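Local coordinates for protein possible adhesin (PDB 4WA0) that probably mediates attachment of the thermophilic bacterium to cellulose, this chain being the C-terminal beta-helix domain of a tapirin, a putative adhesin, at residues 107-112 and 126-131; 148-153 and 169-174; 226-231 and 352-357; 12-17 and 314-319; 21-26 and 328-333. All coordinates share one frame; numbering follows the deposited sequence. Where two conformers were deposited one is given.

All five contacts belong to one beta-helix domain, and four of them join neighbouring coils of it. Interactions 1 and 2 are neighbours, centres about 9 Å apart, sharing the sheet in which strands 125-128 and 145-149 are adjacent. Interactions 4 and 5, about 18 Å apart between centres, close much longer loops: they pair 12-17 with 314-319 and 21-26 with 328-333, and interactions 1 and 2 are nested within those loops. Thus the N-terminal coil lies within the stack of coils, between the second coil and the C-terminal strands. Interaction 3 joins two loops outside the coils and packs on interaction 4, its centre about 13 Å away, but lies about 46 Å from interaction 2.

Interaction 1: 107-112 and 126-131; sequences QLYGAG and KLAGPG
Two successive coils of the beta-helix meet here, where parallel strands 106-108 and 125-128 run out into the turns that lead to the next face of the solenoid. Leu108 is held through both its backbone polar atoms: its N donates to Lys126 O (2.8 Å, 172° at the hydrogen), and its O accepts from Ala128 N at 3.0 Å. Beyond the strands the coils meet again, Gly112 N reaching Gly131 O at 2.9 Å from above the carbonyl plane. Inside, Leu108 and Leu127 lie side by side and point the same way, with CD1 of Leu108 4.1 Å from CG of Leu127; Val132 touches both.

The outer side is built round the ring of Tyr109. With CG anti to its own carbonyl carbon (chi1 -67°), the ring reaches alongside the neighbouring coil: CD1 lies 3.6 Å from CB of Ala128, while the extended chain of Lys126 brings CE to the ring edge, 3.6 Å from the Tyr109 OH. Lys84 of the preceding coil also touches the Tyr109 side chain. Arg87 NH1 bonds both Tyr109 O and Pro130 O, tying a third coil to the turn.

The chemistry is therefore divided: backbone bonds set the coil spacing, leucines fill the interior, and outside an aromatic edge packs against the aliphatic part of a lysine whose ammonium group stays near a hydroxyl.

Interaction 2: 148-153 and 169-174; sequences VIDGAT and VRNGSR
Ser173 OG accepts a hydrogen bond from Gly151 N at 2.9 Å, a reach across to the opposing turn that it makes with OG anti to its own carbonyl carbon (chi1 -74°). The same oxygen is 3.0 Å from Ala152 O. The backbone placement of Ser173 also sets its CB 3.3 Å from Val148 O.

Next outward, Ile149 and Arg170 lie side by side and point the same way. CG2 of Ile149 sits over the centre of one guanidinium face and approaches Arg170 CG to 3.5 Å. Arg170 NH1 donates to Asn171 OD1 at 2.8 Å, the acceptor 7° out of the guanidinium plane, which limits the rotation of that group. Asp150 OD1 is 4.1 Å from the same NH1, too far for a salt bridge.

Residues 149-152 form a type I' turn, and Arg170 N donates to Val148 O at 3.2 Å, in the carbonyl plane. A water links the two segments, bonded to Gly172 O and weakly to Gly151 O.

Strands 145-149 and 166-170 are parallel neighbours, the latter outermost in its sheet; on the other side Ile149 packs on Lys126 and Ala128 of strand 125-128.

Interaction 3: 226-231 and 352-357; sequences DYTSGL and TGIQPS
Across the contact one direct hydrogen bond joins the backbones, Gln355 N to Ser229 O at 3.1 Å and nearly straight (176° at the hydrogen), at the point where two overlapping turns, type I from Asp226 to Ser229 and type II from Thr228 to Leu231, meet the chain leaving helix 342-352. Ile354 is the principal side chain. Its CG2, anti to the backbone N, rests 3.4 Å from Ser229 O and 3.9 Å from Tyr227 O, a carbonyl oxygen that the contact buries with no polar partner in the model. CG1 runs alongside Leu231, 3.9 Å from that residue's CD1. Further out, CD1 of Ile354 meets CG2 of Thr228 obliquely.

Both segments are loops outside the coils of the beta-helix, and they pack against the coil at strand 10-14: Tyr227 and Thr228 touch Phe13, and Leu231 lies on Lys15.

The first turn is braced from within. Asp226 OD1 accepts from Thr228 N in an Asx turn, the donor standing above the carboxylate plane, and Asp226 O takes bonds from both Ser229 N and Ser229 OG, the latter at 2.9 Å. Two waters extend the contact toward the C-terminus: one bonds Asp226 N (3.0 Å) and Ser357 OG, the other Asp226 O and, weakly, Ser357 N. Ser357 itself is poorly ordered.

Interaction 4: 12-17 and 314-319; sequences IFSKGA and IISLGS
Phe13 and Ile315 cross obliquely on one side of a parallel pair of beta-helix strands, 10-14 and 313-316, through which the first coil of the chain meets a C-terminal one. Phe13 points its CG anti to the backbone N (chi1 -180°), which carries CD1 to 4.1 Å from CG2 of Ile315; CE1 lies 4.3 Å from CD2 of Leu317. Ser316 O comes to the edge of the ring near its plane, 3.9 Å from Phe13 CD1. The ring also stacks on that of Tyr32 from the following coil.

Ile12 and Ile314, with Ser14 and Ser316, point to the other side of the sheet. There Phe321 packs against Ser14, Ile314 and Ser316, and Leu335 against Ile12 and Ile314. The pairing is regular: Phe13 N donates to Ile314 O, and Phe13 O receives Ser316 N at 2.8 Å with 172° at the hydrogen.

Past the strands, Lys15 lies along the opposing turn. Its chain, bent at chi3 (126°), brings NZ to Leu317 O at 3.2 Å from above the carbonyl plane, with Leu231 packed on its side chain. One water ties the two turns together: it lies within 3.1 Å of Ser14 OG, Ser316 OG and Gly318 O, and accepts from Gly16 N at 2.8 Å.

Interaction 5: 21-26 and 328-333; sequences NKNLTV and NPYAGL
Pro329 O is gripped by two waters, at 2.9 and 2.7 Å, which carry its contact across to Lys22. The nearer water accepts from Lys22 N; the other donates to Lys22 O and accepts from Gly332 N, so the two loops are joined through solvent where their backbones stand apart.

A direct side-chain bond lies beside this bridge. Asn23 ND2 donates to Tyr330 O at 3.0 Å and 164°, the acceptor within 4° of the amide plane, while the same nitrogen sits at the edge of the Tyr330 ring. Arg65 O also accepts from this ND2, and together the two carbonyls hold the amide in place. The Lys22 chain runs by the ring, its CD 3.4 Å from CE1 of Tyr330; only beyond that does chi4 (-70°) bend the chain, taking NZ to salt bridges with Asp61 and Asp40. Asp61 also accepts from the Tyr330 hydroxyl.

Further along, the loops become the parallel strands 24-27 and 333-337 of the beta-helix. Thr25 N meets Leu333 O at 2.8 Å, and Leu24 and Leu333 lie side by side, CD1 of the first 3.9 Å from CD2 of the second.

The contact thus passes from a leucine pair and regular strand bonds to a polar, water-bridged end, where Asp61 couples a lysine and a tyrosine that already touch and probably stabilises the ammonium charge.

Interaction 1: 107-112 and 126-131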
# COMPACT_ATOMS: atom_id res chain seq x y z
N GLN A 107 -1.58 -14.06 4.84
CA GLN A 107 -0.78 -14.69 5.90
C GLN A 107 -0.27 -13.62 6.87
O GLN A 107 0.55 -12.78 6.45
CB GLN A 107 0.36 -15.48 5.29
CG GLN A 107 -0.08 -16.83 4.74
CD GLN A 107 1.07 -17.65 4.19
OE1 GLN A 107 2.19 -17.53 4.64
NE2 GLN A 107 0.78 -18.49 3.21
N LEU A 108 -0.78 -13.59 8.10
CA LEU A 108 -0.43 -12.54 9.05
C LEU A 108 0.37 -13.18 10.17
O LEU A 108 -0.20 -13.84 11.03
CB LEU A 108 -1.63 -11.81 9.58
CG LEU A 108 -2.62 -11.23 8.55
CD1 LEU A 108 -3.76 -10.49 9.24
CD2 LEU A 108 -1.94 -10.34 7.55
N TYR A 109 1.68 -12.97 10.15
CA TYR A 109 2.60 -13.49 11.15
C TYR A 109 3.07 -12.40 12.11
O TYR A 109 3.29 -12.66 13.30
CB TYR A 109 3.78 -14.15 10.46
CG TYR A 109 3.41 -15.42 9.68
CD1 TYR A 109 2.23 -16.10 9.91
CD2 TYR A 109 4.15 -15.83 8.63
CE1 TYR A 109 1.84 -17.19 9.12
CE2 TYR A 109 3.80 -16.97 7.89
CZ TYR A 109 2.65 -17.64 8.16
OH TYR A 109 2.28 -18.76 7.39
N GLY A 110 3.27 -11.18 11.60
CA GLY A 110 3.75 -10.14 12.48
C GLY A 110 2.69 -9.71 13.46
O GLY A 110 1.55 -9.57 13.08
N ALA A 111 3.03 -9.60 14.75
CA ALA A 111 2.14 -9.00 15.72
C ALA A 111 1.61 -7.65 15.25
O ALA A 111 2.30 -6.96 14.55
CB ALA A 111 2.88 -8.80 17.01
N GLY A 112 0.41 -7.31 15.66
CA GLY A 112 -0.19 -6.08 15.26
C GLY A 112 -1.69 -6.14 15.33
O GLY A 112 -2.26 -7.19 15.55
N LYS A 126 -4.76 -16.83 7.20
CA LYS A 126 -3.97 -17.50 8.26
C LYS A 126 -3.34 -16.44 9.16
O LYS A 126 -2.64 -15.57 8.65
CB LYS A 126 -2.94 -18.37 7.61
CG LYS A 126 -2.18 -19.09 8.68
CD LYS A 126 -1.09 -19.96 8.14
CE LYS A 126 -0.25 -20.43 9.35
NZ LYS A 126 0.62 -21.53 8.90
N LEU A 127 -3.74 -16.45 10.42
CA LEU A 127 -3.09 -15.61 11.45
C LEU A 127 -2.32 -16.53 12.38
O LEU A 127 -2.89 -17.49 12.87
CB LEU A 127 -4.07 -14.86 12.28
CG LEU A 127 -4.77 -13.71 11.58
CD1 LEU A 127 -5.84 -14.27 10.74
CD2 LEU A 127 -5.48 -12.91 12.68
N ALA A 128 -1.02 -16.27 12.53
CA ALA A 128 -0.14 -17.17 13.35
C ALA A 128 0.82 -16.38 14.18
O ALA A 128 1.70 -15.69 13.64
CB ALA A 128 0.58 -18.13 12.45
N GLY A 129 0.65 -16.46 15.48
CA GLY A 129 1.65 -15.93 16.41
C GLY A 129 1.07 -15.04 17.50
O GLY A 129 -0.01 -14.45 17.36
N PRO A 130 1.80 -14.91 18.63
CA PRO A 130 1.34 -14.04 19.65
C PRO A 130 1.19 -12.61 19.16
O PRO A 130 1.97 -12.11 18.37
CB PRO A 130 2.45 -14.12 20.73
CG PRO A 130 3.02 -15.46 20.52
CD PRO A 130 3.06 -15.60 19.02
N GLY A 131 0.16 -11.96 19.65
CA GLY A 131 -0.07 -10.57 19.30
C GLY A 131 -0.63 -10.23 17.92
O GLY A 131 -0.74 -9.03 17.62

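Interaction 2: 148-153 and 169-174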
# COMPACT_ATOMS: atom_id res chain seq x y z
N VAL A 148 -6.54 -19.58 12.72
CA VAL A 148 -6.14 -18.67 13.79
C VAL A 148 -5.35 -19.45 14.84
O VAL A 148 -5.94 -20.25 15.58
CB VAL A 148 -7.37 -17.98 14.44
CG1 VAL A 148 -6.98 -16.84 15.38
CG2 VAL A 148 -8.40 -17.45 13.42
N ILE A 149 -4.04 -19.31 14.84
CA ILE A 149 -3.16 -20.21 15.62
C ILE A 149 -2.07 -19.47 16.41
O ILE A 149 -1.69 -18.32 16.09
CB ILE A 149 -2.55 -21.34 14.76
CG1 ILE A 149 -1.49 -20.87 13.76
CG2 ILE A 149 -3.69 -22.12 14.05
CD1 ILE A 149 -0.75 -21.97 13.09
N ASP A 150 -1.50 -20.20 17.36
CA ASP A 150 -0.25 -19.82 17.98
C ASP A 150 -0.37 -18.47 18.70
O ASP A 150 0.64 -17.72 18.84
CB ASP A 150 0.90 -19.83 16.97
CG ASP A 150 1.17 -21.20 16.37
OD1 ASP A 150 0.71 -22.27 16.89
OD2 ASP A 150 1.87 -21.26 15.34
N GLY A 151 -1.56 -18.18 19.22
CA GLY A 151 -1.77 -16.99 20.00
C GLY A 151 -2.51 -15.85 19.34
O GLY A 151 -2.82 -14.85 20.03
N ALA A 152 -2.76 -15.99 18.03
CA ALA A 152 -3.49 -15.03 17.27
C ALA A 152 -4.91 -14.97 17.77
O ALA A 152 -5.42 -15.97 18.30
CB ALA A 152 -3.42 -15.34 15.79
N THR A 153 -5.55 -13.83 17.63
CA THR A 153 -6.98 -13.69 17.85
C THR A 153 -7.71 -13.03 16.66
O THR A 153 -7.13 -12.24 15.93
CB THR A 153 -7.40 -12.95 19.14
OG1 THR A 153 -7.16 -11.55 19.08
CG2 THR A 153 -6.55 -13.47 20.32
N VAL A 169 -8.98 -23.07 14.85
CA VAL A 169 -8.43 -22.24 15.92
C VAL A 169 -7.74 -23.17 16.95
O VAL A 169 -8.36 -24.11 17.49
CB VAL A 169 -9.54 -21.43 16.66
CG1 VAL A 169 -8.95 -20.57 17.77
CG2 VAL A 169 -10.38 -20.58 15.71
N ARG A 170 -6.47 -22.93 17.21
CA ARG A 170 -5.70 -23.81 18.09
C ARG A 170 -4.50 -23.12 18.65
O ARG A 170 -4.14 -22.07 18.21
CB ARG A 170 -5.28 -25.09 17.32
CG ARG A 170 -4.49 -24.91 16.09
CD ARG A 170 -3.97 -26.27 15.61
NE ARG A 170 -3.31 -26.19 14.35
CZ ARG A 170 -2.08 -25.73 14.17
NH1 ARG A 170 -1.30 -25.37 15.20
NH2 ARG A 170 -1.61 -25.68 12.94
N ASN A 171 -3.81 -23.78 19.59
CA ASN A 171 -2.60 -23.31 20.12
C ASN A 171 -2.70 -21.94 20.81
O ASN A 171 -1.95 -21.01 20.51
CB ASN A 171 -1.51 -23.34 19.07
CG ASN A 171 -0.89 -24.69 18.94
OD1 ASN A 171 -1.23 -25.48 18.04
ND2 ASN A 171 0.04 -25.00 19.84
N GLY A 172 -3.66 -21.82 21.73
CA GLY A 172 -3.77 -20.62 22.54
C GLY A 172 -4.38 -19.41 21.85
O GLY A 172 -4.10 -18.32 22.22
N SER A 173 -5.21 -19.67 20.84
CA SER A 173 -5.85 -18.68 20.01
C SER A 173 -7.31 -18.64 20.32
O SER A 173 -7.86 -19.52 20.98
CB SER A 173 -5.60 -19.00 18.57
OG SER A 173 -4.26 -18.69 18.26
N ARG A 174 -7.94 -17.59 19.85
CA ARG A 174 -9.37 -17.34 20.15
C ARG A 174 -10.03 -16.71 18.96
O ARG A 174 -9.38 -15.97 18.20
CB ARG A 174 -9.58 -16.35 21.31
CG ARG A 174 -9.31 -16.92 22.69
CD ARG A 174 -9.74 -15.87 23.74
NE ARG A 174 -8.97 -14.63 23.63
CZ ARG A 174 -9.27 -13.49 24.23
NH1 ARG A 174 -10.34 -13.39 25.04
NH2 ARG A 174 -8.48 -12.42 24.03
O HOH W 1 -5.25 -15.92 22.20

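Interaction 3: 226-231 and 352-357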
# COMPACT_ATOMS: atom_id res chain seq x y z
N ASP A 226 -6.16 -1.33 -17.09
CA ASP A 226 -4.75 -1.31 -17.44
C ASP A 226 -4.27 0.09 -17.04
O ASP A 226 -4.55 1.05 -17.72
CB ASP A 226 -4.53 -1.53 -18.94
CG ASP A 226 -3.09 -1.35 -19.35
OD1 ASP A 226 -2.29 -1.05 -18.39
OD2 ASP A 226 -2.78 -1.43 -20.60
N TYR A 227 -3.55 0.21 -15.91
CA TYR A 227 -3.30 1.54 -15.34
C TYR A 227 -2.32 2.35 -16.14
O TYR A 227 -2.17 3.52 -15.83
CB TYR A 227 -2.87 1.48 -13.83
CG TYR A 227 -4.07 1.34 -12.90
CD1 TYR A 227 -4.68 0.06 -12.70
CD2 TYR A 227 -4.65 2.46 -12.26
CE1 TYR A 227 -5.78 -0.10 -11.88
CE2 TYR A 227 -5.79 2.30 -11.46
CZ TYR A 227 -6.35 1.01 -11.28
OH TYR A 227 -7.47 0.84 -10.49
N THR A 228 -1.59 1.72 -17.08
CA THR A 228 -0.69 2.43 -17.99
C THR A 228 -1.16 2.37 -19.47
O THR A 228 -0.35 2.49 -20.37
CB THR A 228 0.80 1.91 -17.88
OG1 THR A 228 0.88 0.50 -18.10
CG2 THR A 228 1.34 2.16 -16.43
N SER A 229 -2.47 2.27 -19.71
CA SER A 229 -3.01 2.40 -21.07
C SER A 229 -2.43 3.62 -21.71
O SER A 229 -2.51 4.70 -21.12
CB SER A 229 -4.54 2.62 -21.06
OG SER A 229 -5.21 1.53 -20.49
N GLY A 230 -1.88 3.46 -22.92
CA GLY A 230 -1.40 4.58 -23.71
C GLY A 230 0.06 4.96 -23.51
O GLY A 230 0.59 5.73 -24.28
N LEU A 231 0.70 4.41 -22.48
CA LEU A 231 2.06 4.74 -22.17
C LEU A 231 2.97 4.53 -23.36
O LEU A 231 3.10 3.41 -23.88
CB LEU A 231 2.55 3.85 -21.01
CG LEU A 231 4.00 4.08 -20.57
CD1 LEU A 231 4.29 5.51 -20.16
CD2 LEU A 231 4.42 3.11 -19.50
N THR A 352 4.47 11.27 -21.44
CA THR A 352 4.25 9.84 -21.21
C THR A 352 3.15 9.19 -22.04
O THR A 352 3.22 7.98 -22.31
CB THR A 352 3.93 9.61 -19.75
OG1 THR A 352 2.64 10.18 -19.45
CG2 THR A 352 5.06 10.22 -18.87
N GLY A 353 2.12 9.98 -22.37
CA GLY A 353 1.03 9.51 -23.16
C GLY A 353 0.01 8.70 -22.42
O GLY A 353 -0.93 8.18 -23.05
N ILE A 354 0.08 8.62 -21.09
CA ILE A 354 -0.92 7.81 -20.39
C ILE A 354 -2.27 8.50 -20.52
O ILE A 354 -2.36 9.70 -20.32
CB ILE A 354 -0.61 7.45 -18.91
CG1 ILE A 354 0.81 6.84 -18.86
CG2 ILE A 354 -1.72 6.49 -18.37
CD1 ILE A 354 1.21 6.15 -17.58
N GLN A 355 -3.26 7.68 -20.88
CA GLN A 355 -4.62 8.09 -21.20
C GLN A 355 -5.50 7.04 -20.55
O GLN A 355 -5.67 5.92 -21.08
CB GLN A 355 -4.86 8.05 -22.70
CG GLN A 355 -3.99 9.01 -23.52
CD GLN A 355 -3.38 8.34 -24.76
OE1 GLN A 355 -3.80 7.25 -25.18
NE2 GLN A 355 -2.36 8.99 -25.34
N PRO A 356 -6.02 7.35 -19.36
CA PRO A 356 -6.83 6.31 -18.74
C PRO A 356 -8.15 6.05 -19.49
O PRO A 356 -8.73 6.96 -20.04
CB PRO A 356 -7.04 6.83 -17.30
CG PRO A 356 -5.79 7.64 -17.04
CD PRO A 356 -5.55 8.34 -18.37
N SER A 357 -8.57 4.79 -19.52
CA SER A 357 -9.80 4.34 -20.19
C SER A 357 -11.03 4.95 -19.49
O SER A 357 -11.13 4.89 -18.26
CB SER A 357 -9.89 2.79 -20.16
OG SER A 357 -8.61 2.19 -20.40
O HOH W 2 -6.52 3.37 -17.07
O HOH W 3 -8.11 -0.11 -18.99

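Interaction 4: 12-17 and 314-319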
# COMPACT_ATOMS: atom_id res chain seq x y z
N ILE A 12 2.59 7.54 -4.83
CA ILE A 12 3.63 6.68 -5.41
C ILE A 12 2.92 5.75 -6.42
O ILE A 12 2.03 4.97 -6.05
CB ILE A 12 4.37 5.85 -4.36
CG1 ILE A 12 5.02 6.71 -3.29
CG2 ILE A 12 5.44 4.99 -5.02
CD1 ILE A 12 5.55 5.93 -2.16
N PHE A 13 3.32 5.86 -7.69
CA PHE A 13 2.81 4.98 -8.74
C PHE A 13 3.98 4.20 -9.33
O PHE A 13 4.97 4.78 -9.78
CB PHE A 13 2.09 5.79 -9.79
CG PHE A 13 1.55 4.95 -10.90
CD1 PHE A 13 2.39 4.51 -11.94
CD2 PHE A 13 0.20 4.61 -10.90
CE1 PHE A 13 1.85 3.67 -12.91
CE2 PHE A 13 -0.32 3.78 -11.87
CZ PHE A 13 0.51 3.34 -12.87
N SER A 14 3.92 2.88 -9.34
CA SER A 14 4.95 2.06 -9.95
C SER A 14 4.35 1.13 -10.99
O SER A 14 3.52 0.26 -10.68
CB SER A 14 5.62 1.23 -8.85
OG SER A 14 6.71 0.44 -9.34
N LYS A 15 4.82 1.26 -12.22
CA LYS A 15 4.31 0.41 -13.35
C LYS A 15 4.53 -1.06 -13.02
O LYS A 15 3.62 -1.87 -13.25
CB LYS A 15 4.87 0.79 -14.70
CG LYS A 15 4.52 -0.20 -15.87
CD LYS A 15 5.18 0.31 -17.18
CE LYS A 15 6.05 -0.77 -17.84
NZ LYS A 15 7.17 -0.16 -18.65
N GLY A 16 5.72 -1.42 -12.53
CA GLY A 16 6.14 -2.75 -12.23
C GLY A 16 6.30 -2.90 -10.71
O GLY A 16 5.76 -2.09 -9.93
N ALA A 17 7.04 -3.90 -10.30
CA ALA A 17 7.32 -4.17 -8.91
C ALA A 17 7.87 -2.92 -8.15
O ALA A 17 8.69 -2.18 -8.67
CB ALA A 17 8.25 -5.36 -8.74
N ILE A 314 5.77 10.67 -6.63
CA ILE A 314 6.82 9.81 -7.26
C ILE A 314 6.17 8.83 -8.20
O ILE A 314 5.26 8.05 -7.79
CB ILE A 314 7.63 9.03 -6.18
CG1 ILE A 314 8.28 9.99 -5.29
CG2 ILE A 314 8.55 8.02 -6.84
CD1 ILE A 314 8.81 9.29 -4.06
N ILE A 315 6.63 8.81 -9.47
CA ILE A 315 6.07 7.95 -10.51
C ILE A 315 7.18 7.21 -11.21
O ILE A 315 8.10 7.85 -11.72
CB ILE A 315 5.26 8.77 -11.54
CG1 ILE A 315 4.11 9.44 -10.83
CG2 ILE A 315 4.71 7.86 -12.67
CD1 ILE A 315 3.43 10.50 -11.61
N SER A 316 7.10 5.89 -11.20
CA SER A 316 8.02 5.11 -11.97
C SER A 316 7.26 4.47 -13.11
O SER A 316 6.17 3.91 -12.91
CB SER A 316 8.56 3.98 -11.12
OG SER A 316 9.01 2.88 -11.94
N LEU A 317 7.87 4.50 -14.28
CA LEU A 317 7.26 3.99 -15.49
C LEU A 317 8.19 2.99 -16.13
O LEU A 317 7.99 2.68 -17.30
CB LEU A 317 6.95 5.16 -16.49
CG LEU A 317 5.91 6.18 -16.01
CD1 LEU A 317 5.72 7.29 -17.00
CD2 LEU A 317 4.63 5.48 -15.70
N GLY A 318 9.11 2.47 -15.33
CA GLY A 318 10.00 1.39 -15.67
C GLY A 318 9.49 -0.00 -15.36
O GLY A 318 8.34 -0.22 -15.05
N SER A 319 10.36 -1.01 -15.46
CA SER A 319 9.90 -2.38 -15.27
C SER A 319 9.83 -2.75 -13.84
O SER A 319 9.04 -3.60 -13.46
CB SER A 319 10.75 -3.42 -16.01
OG SER A 319 12.06 -3.39 -15.51
O HOH W 4 7.99 0.17 -11.97
O HOH W 5 7.21 -6.10 -12.07

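Interaction 5: 21-26 and 328-333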
# COMPACT_ATOMS: atom_id res chain seq x y z
N ASN A 21 11.52 2.06 0.65
CA ASN A 21 12.60 2.23 1.57
C ASN A 21 12.09 2.07 3.00
O ASN A 21 10.88 2.03 3.25
CB ASN A 21 13.24 3.62 1.40
CG ASN A 21 12.28 4.79 1.58
OD1 ASN A 21 11.16 4.77 1.10
ND2 ASN A 21 12.76 5.86 2.17
N LYS A 22 13.03 1.90 3.96
CA LYS A 22 12.65 1.93 5.39
C LYS A 22 12.24 3.30 5.89
O LYS A 22 12.64 4.37 5.36
CB LYS A 22 13.84 1.46 6.19
CG LYS A 22 14.12 -0.03 5.88
CD LYS A 22 15.40 -0.48 6.50
CE LYS A 22 15.91 -1.81 6.01
NZ LYS A 22 15.16 -2.99 6.41
N ASN A 23 11.36 3.34 6.86
CA ASN A 23 10.93 4.63 7.49
C ASN A 23 10.29 5.58 6.46
O ASN A 23 10.61 6.75 6.37
CB ASN A 23 12.11 5.24 8.19
CG ASN A 23 12.54 4.44 9.45
OD1 ASN A 23 11.79 3.63 10.05
ND2 ASN A 23 13.74 4.66 9.86
N LEU A 24 9.45 5.03 5.63
CA LEU A 24 8.70 5.78 4.64
C LEU A 24 7.41 6.24 5.29
O LEU A 24 6.64 5.39 5.79
CB LEU A 24 8.39 4.88 3.42
CG LEU A 24 7.44 5.46 2.34
CD1 LEU A 24 8.02 6.70 1.69
CD2 LEU A 24 7.08 4.50 1.22
N THR A 25 7.13 7.56 5.22
CA THR A 25 5.90 8.14 5.71
C THR A 25 5.16 8.75 4.54
O THR A 25 5.76 9.51 3.73
CB THR A 25 6.14 9.23 6.77
OG1 THR A 25 6.96 8.76 7.83
CG2 THR A 25 4.84 9.79 7.30
N VAL A 26 3.92 8.34 4.34
CA VAL A 26 3.12 8.85 3.18
C VAL A 26 1.80 9.35 3.72
O VAL A 26 1.06 8.61 4.40
CB VAL A 26 2.84 7.80 2.11
CG1 VAL A 26 2.05 8.43 0.94
CG2 VAL A 26 4.09 7.15 1.56
N ASN A 328 22.23 6.10 4.82
CA ASN A 328 21.89 5.41 6.07
C ASN A 328 20.56 4.79 5.70
O ASN A 328 19.68 5.54 5.32
CB ASN A 328 21.70 6.50 7.14
CG ASN A 328 20.75 6.11 8.28
OD1 ASN A 328 20.44 4.94 8.52
ND2 ASN A 328 20.28 7.14 9.01
N PRO A 329 20.45 3.45 5.74
CA PRO A 329 19.22 2.88 5.22
C PRO A 329 17.99 3.36 5.97
O PRO A 329 16.90 3.24 5.45
CB PRO A 329 19.39 1.34 5.41
CG PRO A 329 20.72 1.13 6.08
CD PRO A 329 21.16 2.46 6.59
N TYR A 330 18.16 3.89 7.19
CA TYR A 330 17.05 4.35 8.00
C TYR A 330 16.76 5.85 7.89
O TYR A 330 15.93 6.36 8.63
CB TYR A 330 17.27 3.94 9.50
CG TYR A 330 17.40 2.45 9.64
CD1 TYR A 330 16.25 1.64 9.61
CD2 TYR A 330 18.65 1.84 9.63
CE1 TYR A 330 16.36 0.23 9.64
CE2 TYR A 330 18.78 0.43 9.66
CZ TYR A 330 17.61 -0.35 9.68
OH TYR A 330 17.69 -1.73 9.59
N ALA A 331 17.42 6.56 6.96
CA ALA A 331 17.30 8.02 6.87
C ALA A 331 15.81 8.46 6.85
O ALA A 331 15.35 9.41 7.51
CB ALA A 331 18.07 8.53 5.65
N GLY A 332 15.05 7.72 6.03
CA GLY A 332 13.61 7.96 5.90
C GLY A 332 13.20 8.97 4.83
O GLY A 332 14.03 9.78 4.38
N LEU A 333 11.95 8.89 4.42
CA LEU A 333 11.37 9.80 3.46
C LEU A 333 9.98 10.09 3.99
O LEU A 333 9.23 9.13 4.27
CB LEU A 333 11.19 9.19 2.07
CG LEU A 333 10.44 10.06 1.01
CD1 LEU A 333 11.24 11.32 0.69
CD2 LEU A 333 10.21 9.28 -0.29
O HOH W 6 15.01 5.17 4.51
O HOH W 7 15.84 2.01 3.26